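Local structure of F5/8 type C domain protein (Bacteroides ovatus, 4ZRX) at residues Ala504-Tyr518 / Ala534-Pro547. The protein is a putative alpha-L-fucosidase that probably hydrolyses fucosides and carries a C-terminal F5/8 type C domain likely to bind carbohydrate. Sequence-based numbering, arbitrary orientation. Where two conformers were deposited one is given.
Sequences APSKAEVKPTMAFRY and ASGEFSNIMHNPLP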
loop_
_atom_site.group_PDB
_atom_site.type_symbol
_atom_site.label_atom_id
_atom_site.label_comp_id
_atom_site.label_asym_id
_atom_site.label_seq_id
_atom_site.Cartn_x
_atom_site.Cartn_y
_atom_site.Cartn_z
ATOM N N ALA A 504 -6.110 30.014 -1.949
ATOM C CA ALA A 504 -5.968 28.695 -2.602
ATOM C C ALA A 504 -7.201 27.891 -2.259
ATOM O O ALA A 504 -7.229 27.232 -1.234
ATOM C CB ALA A 504 -4.723 27.963 -2.107
ATOM N N PRO A 505 -8.240 27.943 -3.114
ATOM C CA PRO A 505 -9.413 27.095 -2.919
ATOM C C PRO A 505 -9.016 25.643 -2.571
ATOM O O PRO A 505 -8.154 25.072 -3.237
ATOM C CB PRO A 505 -10.107 27.153 -4.279
ATOM C CG PRO A 505 -9.795 28.518 -4.736
ATOM C CD PRO A 505 -8.387 28.799 -4.295
ATOM N N SER A 506 -9.628 25.104 -1.520
ATOM C CA SER A 506 -9.364 23.744 -1.042
ATOM C C SER A 506 -9.420 22.733 -2.195
ATOM O O SER A 506 -10.364 22.764 -3.002
ATOM C CB SER A 506 -10.386 23.364 0.011
ATOM O OG SER A 506 -10.166 22.012 0.396
ATOM N N LYS A 507 -8.382 21.883 -2.278
ATOM C CA LYS A 507 -8.238 20.842 -3.303
ATOM C C LYS A 507 -8.171 21.378 -4.739
ATOM O O LYS A 507 -8.282 20.606 -5.714
ATOM C CB LYS A 507 -9.377 19.801 -3.156
ATOM C CG LYS A 507 -9.442 19.189 -1.722
ATOM C CD LYS A 507 -10.609 18.187 -1.502
ATOM C CE LYS A 507 -10.638 17.085 -2.509
ATOM N NZ LYS A 507 -11.738 16.100 -2.226
ATOM N N ALA A 508 -7.950 22.697 -4.875
ATOM C CA ALA A 508 -7.914 23.361 -6.172
ATOM C C ALA A 508 -9.149 22.970 -6.954
ATOM O O ALA A 508 -9.055 22.504 -8.104
ATOM C CB ALA A 508 -6.619 23.004 -6.951
ATOM N N GLU A 509 -10.308 23.098 -6.302
ATOM C CA GLU A 509 -11.553 22.732 -6.939
ATOM C C GLU A 509 -12.534 23.890 -6.894
ATOM O O GLU A 509 -12.582 24.648 -5.943
ATOM C CB GLU A 509 -12.131 21.432 -6.354
ATOM C CG GLU A 509 -12.840 21.592 -5.076
ATOM C CD GLU A 509 -13.094 20.252 -4.343
ATOM O OE1 GLU A 509 -13.183 19.224 -5.031
ATOM O OE2 GLU A 509 -13.203 20.262 -3.085
ATOM N N VAL A 510 -13.267 24.052 -7.982
ATOM C CA VAL A 510 -14.294 25.067 -8.069
ATOM C C VAL A 510 -15.433 24.693 -7.131
ATOM O O VAL A 510 -15.697 23.509 -6.903
ATOM C CB VAL A 510 -14.800 25.193 -9.548
ATOM C CG1 VAL A 510 -16.089 26.033 -9.670
ATOM C CG2 VAL A 510 -13.670 25.746 -10.409
ATOM N N LYS A 511 -16.100 25.700 -6.588
ATOM C CA LYS A 511 -17.272 25.508 -5.728
ATOM C C LYS A 511 -18.097 26.779 -5.718
ATOM O O LYS A 511 -17.508 27.866 -5.793
ATOM C CB LYS A 511 -16.838 25.164 -4.289
ATOM C CG LYS A 511 -15.748 26.087 -3.720
ATOM C CD LYS A 511 -15.248 25.600 -2.368
ATOM C CE LYS A 511 -14.102 26.472 -1.869
ATOM N NZ LYS A 511 -13.653 26.010 -0.536
ATOM N N PRO A 512 -19.442 26.668 -5.579
ATOM C CA PRO A 512 -20.308 27.864 -5.494
ATOM C C PRO A 512 -19.934 28.873 -4.414
ATOM O O PRO A 512 -20.162 30.059 -4.583
ATOM C CB PRO A 512 -21.692 27.274 -5.154
ATOM C CG PRO A 512 -21.675 25.927 -5.752
ATOM C CD PRO A 512 -20.250 25.433 -5.713
ATOM N N THR A 513 -19.379 28.377 -3.316
ATOM C CA THR A 513 -19.061 29.210 -2.154
ATOM C C THR A 513 -17.655 29.896 -2.154
ATOM O O THR A 513 -17.252 30.543 -1.165
ATOM C CB THR A 513 -19.213 28.349 -0.893
ATOM O OG1 THR A 513 -19.115 29.186 0.256
ATOM C CG2 THR A 513 -18.147 27.316 -0.826
HETATM N N MSE A 514 -16.893 29.713 -3.232
HETATM C CA MSE A 514 -15.516 30.245 -3.285
HETATM C C MSE A 514 -15.497 31.773 -3.343
HETATM O O MSE A 514 -16.470 32.393 -3.790
HETATM C CB MSE A 514 -14.767 29.681 -4.492
HETATM C CG MSE A 514 -15.258 30.187 -5.854
HETATM SE SE MSE A 514 -14.636 29.026 -7.288
HETATM C CE MSE A 514 -12.751 28.754 -6.681
ATOM N N ALA A 515 -14.386 32.364 -2.901
ATOM C CA ALA A 515 -14.210 33.815 -3.004
ATOM C C ALA A 515 -13.925 34.234 -4.444
ATOM O O ALA A 515 -13.159 33.556 -5.174
ATOM C CB ALA A 515 -13.094 34.274 -2.114
ATOM N N PHE A 516 -14.493 35.378 -4.824
ATOM C CA PHE A 516 -14.247 35.991 -6.113
ATOM C C PHE A 516 -13.890 37.490 -5.945
ATOM O O PHE A 516 -12.767 37.905 -6.272
ATOM C CB PHE A 516 -15.456 35.801 -7.020
ATOM C CG PHE A 516 -15.340 36.478 -8.353
ATOM C CD1 PHE A 516 -14.182 36.324 -9.145
ATOM C CD2 PHE A 516 -16.401 37.287 -8.833
ATOM C CE1 PHE A 516 -14.084 36.954 -10.401
ATOM C CE2 PHE A 516 -16.313 37.905 -10.097
ATOM C CZ PHE A 516 -15.162 37.754 -10.871
ATOM N N ARG A 517 -14.852 38.271 -5.465
ATOM C CA ARG A 517 -14.593 39.692 -5.149
ATOM C C ARG A 517 -14.146 39.776 -3.694
ATOM O O ARG A 517 -14.712 39.102 -2.833
ATOM C CB ARG A 517 -15.837 40.556 -5.389
ATOM C CG ARG A 517 -16.351 40.460 -6.807
ATOM C CD ARG A 517 -17.136 41.710 -7.270
ATOM N NE ARG A 517 -17.425 41.614 -8.711
ATOM C CZ ARG A 517 -16.534 41.770 -9.704
ATOM N NH1 ARG A 517 -15.254 42.070 -9.460
ATOM N NH2 ARG A 517 -16.922 41.620 -10.969
ATOM N N TYR A 518 -13.112 40.558 -3.406
ATOM C CA TYR A 518 -12.599 40.562 -2.067
ATOM C C TYR A 518 -12.011 41.897 -1.670
ATOM O O TYR A 518 -11.714 42.725 -2.531
ATOM C CB TYR A 518 -11.512 39.485 -1.914
ATOM C CG TYR A 518 -10.270 39.832 -2.649
ATOM C CD1 TYR A 518 -9.264 40.611 -2.049
ATOM C CD2 TYR A 518 -10.082 39.419 -3.948
ATOM C CE1 TYR A 518 -8.113 41.003 -2.767
ATOM C CE2 TYR A 518 -8.942 39.792 -4.657
ATOM C CZ TYR A 518 -7.962 40.572 -4.060
ATOM O OH TYR A 518 -6.835 40.917 -4.777
ATOM N N ALA A 534 -5.594 46.413 -3.634
ATOM C CA ALA A 534 -5.473 45.244 -4.511
ATOM C C ALA A 534 -6.568 45.351 -5.561
ATOM O O ALA A 534 -7.493 46.164 -5.430
ATOM C CB ALA A 534 -5.637 43.964 -3.691
ATOM N N SER A 535 -6.492 44.472 -6.564
ATOM C CA SER A 535 -7.464 44.502 -7.652
ATOM C C SER A 535 -8.890 44.227 -7.104
ATOM O O SER A 535 -9.870 44.713 -7.661
ATOM C CB SER A 535 -7.088 43.509 -8.752
ATOM O OG SER A 535 -7.552 42.204 -8.410
ATOM N N GLY A 536 -8.994 43.418 -6.035
ATOM C CA GLY A 536 -10.301 43.063 -5.474
ATOM C C GLY A 536 -11.061 41.975 -6.223
ATOM O O GLY A 536 -12.248 41.720 -5.923
ATOM N N GLU A 537 -10.381 41.352 -7.193
ATOM C CA GLU A 537 -10.970 40.274 -7.969
ATOM C C GLU A 537 -9.949 39.166 -8.154
ATOM O O GLU A 537 -8.803 39.408 -8.585
ATOM C CB GLU A 537 -11.438 40.778 -9.310
ATOM C CG GLU A 537 -12.254 39.769 -10.093
ATOM C CD GLU A 537 -12.657 40.339 -11.440
ATOM O OE1 GLU A 537 -13.649 41.111 -11.441
ATOM O OE2 GLU A 537 -11.984 40.013 -12.466
ATOM N N PHE A 538 -10.358 37.956 -7.776
ATOM C CA PHE A 538 -9.548 36.763 -8.055
ATOM C C PHE A 538 -9.969 36.337 -9.442
ATOM O O PHE A 538 -10.848 35.472 -9.616
ATOM C CB PHE A 538 -9.861 35.662 -7.056
ATOM C CG PHE A 538 -9.376 35.925 -5.662
ATOM C CD1 PHE A 538 -8.038 36.229 -5.419
ATOM C CD2 PHE A 538 -10.259 35.843 -4.588
ATOM C CE1 PHE A 538 -7.598 36.451 -4.112
ATOM C CE2 PHE A 538 -9.826 36.066 -3.284
ATOM C CZ PHE A 538 -8.486 36.389 -3.046
ATOM N N SER A 539 -9.405 37.019 -10.436
ATOM C CA SER A 539 -9.935 36.920 -11.782
ATOM C C SER A 539 -9.856 35.479 -12.287
ATOM O O SER A 539 -8.837 34.804 -12.080
ATOM C CB SER A 539 -9.222 37.865 -12.735
ATOM O OG SER A 539 -9.555 39.196 -12.346
ATOM N N ASN A 540 -10.971 35.044 -12.867
ATOM C CA ASN A 540 -11.121 33.735 -13.501
ATOM C C ASN A 540 -11.062 32.540 -12.552
ATOM O O ASN A 540 -10.962 31.381 -12.999
ATOM C CB ASN A 540 -10.082 33.583 -14.623
ATOM C CG ASN A 540 -10.489 32.556 -15.670
ATOM O OD1 ASN A 540 -11.648 32.493 -16.133
ATOM N ND2 ASN A 540 -9.512 31.739 -16.065
ATOM N N ILE A 541 -11.162 32.794 -11.240
ATOM C CA ILE A 541 -10.976 31.695 -10.264
ATOM C C ILE A 541 -12.031 30.595 -10.397
ATOM O O ILE A 541 -11.751 29.438 -10.135
ATOM C CB ILE A 541 -10.912 32.225 -8.835
ATOM C CG1 ILE A 541 -10.161 31.199 -7.957
ATOM C CG2 ILE A 541 -12.320 32.669 -8.354
ATOM C CD1 ILE A 541 -9.404 31.829 -6.891
HETATM N N MSE A 542 -13.224 30.973 -10.845
HETATM C CA MSE A 542 -14.337 30.063 -11.012
HETATM C C MSE A 542 -14.151 29.163 -12.232
HETATM O O MSE A 542 -14.877 28.212 -12.377
HETATM C CB MSE A 542 -15.686 30.832 -11.056
HETATM C CG MSE A 542 -16.033 31.509 -12.381
HETATM SE SE MSE A 542 -14.965 33.138 -12.782
HETATM C CE MSE A 542 -16.478 34.436 -12.527
ATOM N N HIS A 543 -13.188 29.475 -13.100
ATOM C CA HIS A 543 -12.754 28.583 -14.167
ATOM C C HIS A 543 -11.333 28.035 -13.964
ATOM O O HIS A 543 -10.889 27.206 -14.732
ATOM C CB HIS A 543 -12.823 29.338 -15.501
ATOM C CG HIS A 543 -14.167 29.938 -15.771
ATOM N ND1 HIS A 543 -15.302 29.168 -15.907
ATOM C CD2 HIS A 543 -14.568 31.229 -15.897
ATOM C CE1 HIS A 543 -16.341 29.956 -16.131
ATOM N NE2 HIS A 543 -15.923 31.209 -16.142
ATOM N N ASN A 544 -10.603 28.527 -12.972
ATOM C CA ASN A 544 -9.242 28.096 -12.690
ATOM C C ASN A 544 -8.971 28.242 -11.183
ATOM O O ASN A 544 -8.536 29.324 -10.709
ATOM C CB ASN A 544 -8.223 28.909 -13.489
ATOM C CG ASN A 544 -6.759 28.490 -13.152
ATOM O OD1 ASN A 544 -6.529 27.569 -12.373
ATOM N ND2 ASN A 544 -5.804 29.190 -13.690
ATOM N N PRO A 545 -9.246 27.176 -10.416
ATOM C CA PRO A 545 -9.229 27.286 -8.954
ATOM C C PRO A 545 -7.839 27.066 -8.346
ATOM O O PRO A 545 -7.720 26.743 -7.151
ATOM C CB PRO A 545 -10.214 26.183 -8.513
ATOM C CG PRO A 545 -10.137 25.161 -9.628
ATOM C CD PRO A 545 -9.977 25.960 -10.876
ATOM N N LEU A 546 -6.794 27.228 -9.156
ATOM C CA LEU A 546 -5.442 27.087 -8.653
ATOM C C LEU A 546 -5.152 28.320 -7.782
ATOM O O LEU A 546 -5.905 29.300 -7.834
ATOM C CB LEU A 546 -4.446 26.952 -9.791
ATOM C CG LEU A 546 -4.545 25.613 -10.526
ATOM C CD1 LEU A 546 -3.822 25.676 -11.887
ATOM C CD2 LEU A 546 -3.952 24.525 -9.654
ATOM N N PRO A 547 -4.111 28.226 -6.930
ATOM C CA PRO A 547 -3.868 29.341 -5.977
ATOM C C PRO A 547 -3.588 30.640 -6.692
ATOM O O PRO A 547 -2.974 30.633 -7.785
ATOM C CB PRO A 547 -2.625 28.856 -5.211
ATOM C CG PRO A 547 -2.743 27.302 -5.300
ATOM C CD PRO A 547 -3.281 27.024 -6.640
HETATM O O HOH W 1 -6.190 26.135 -4.965
HETATM O O HOH W 2 -6.534 39.720 -7.130
#
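Two backbone bonds tie Phe516 and Tyr518 to 534-547: Phe538 N gives a nearly straight one to Phe516 O (2.8 Å, 171°), and Tyr518 N donates to Gly536 O (2.9 Å). Between them Arg517 and Glu537 form a single antiparallel bridge, their extended side chains alongside. In a salt bridge, Arg517 NH1 donates to the anti lone pair of Glu537 OE1 (2.7 Å), which lies tilted from the guanidinium plane; NH2 adds a weak bond, and OE2 accepts from Ser539 OG, engaging both carboxylate oxygens. With CG between the backbone N and carbonyl carbon (chi1 70°), the Tyr518 ring has Gly536 CA on one face and the offset-stacked Phe538 ring on the other (centroids 4.2 Å apart, planes at 21°). One water joins Tyr518 OH, Ser535 OG and Glu537 O. Replacing Tyr518 with an alanine would probably leave a gap between Phe538 and Gly536 and cost that water its phenolic partner. Selenomethionine Met542 lays CE over one face of Phe516, a CH-pi contact, with SE oblique in a Met-aromatic one. At the other end a second water donates to Pro505 O and Pro545 O. Buried Ala515 O, touched by Ile541 CG2 at 3.4 Å, has no polar partner. In this beta-sandwich domain, direct polar bonds thus fasten the loop before strand 548-552 to the start of strand 517-523, whereas towards Ala504 apolar contacts and one water join the segments.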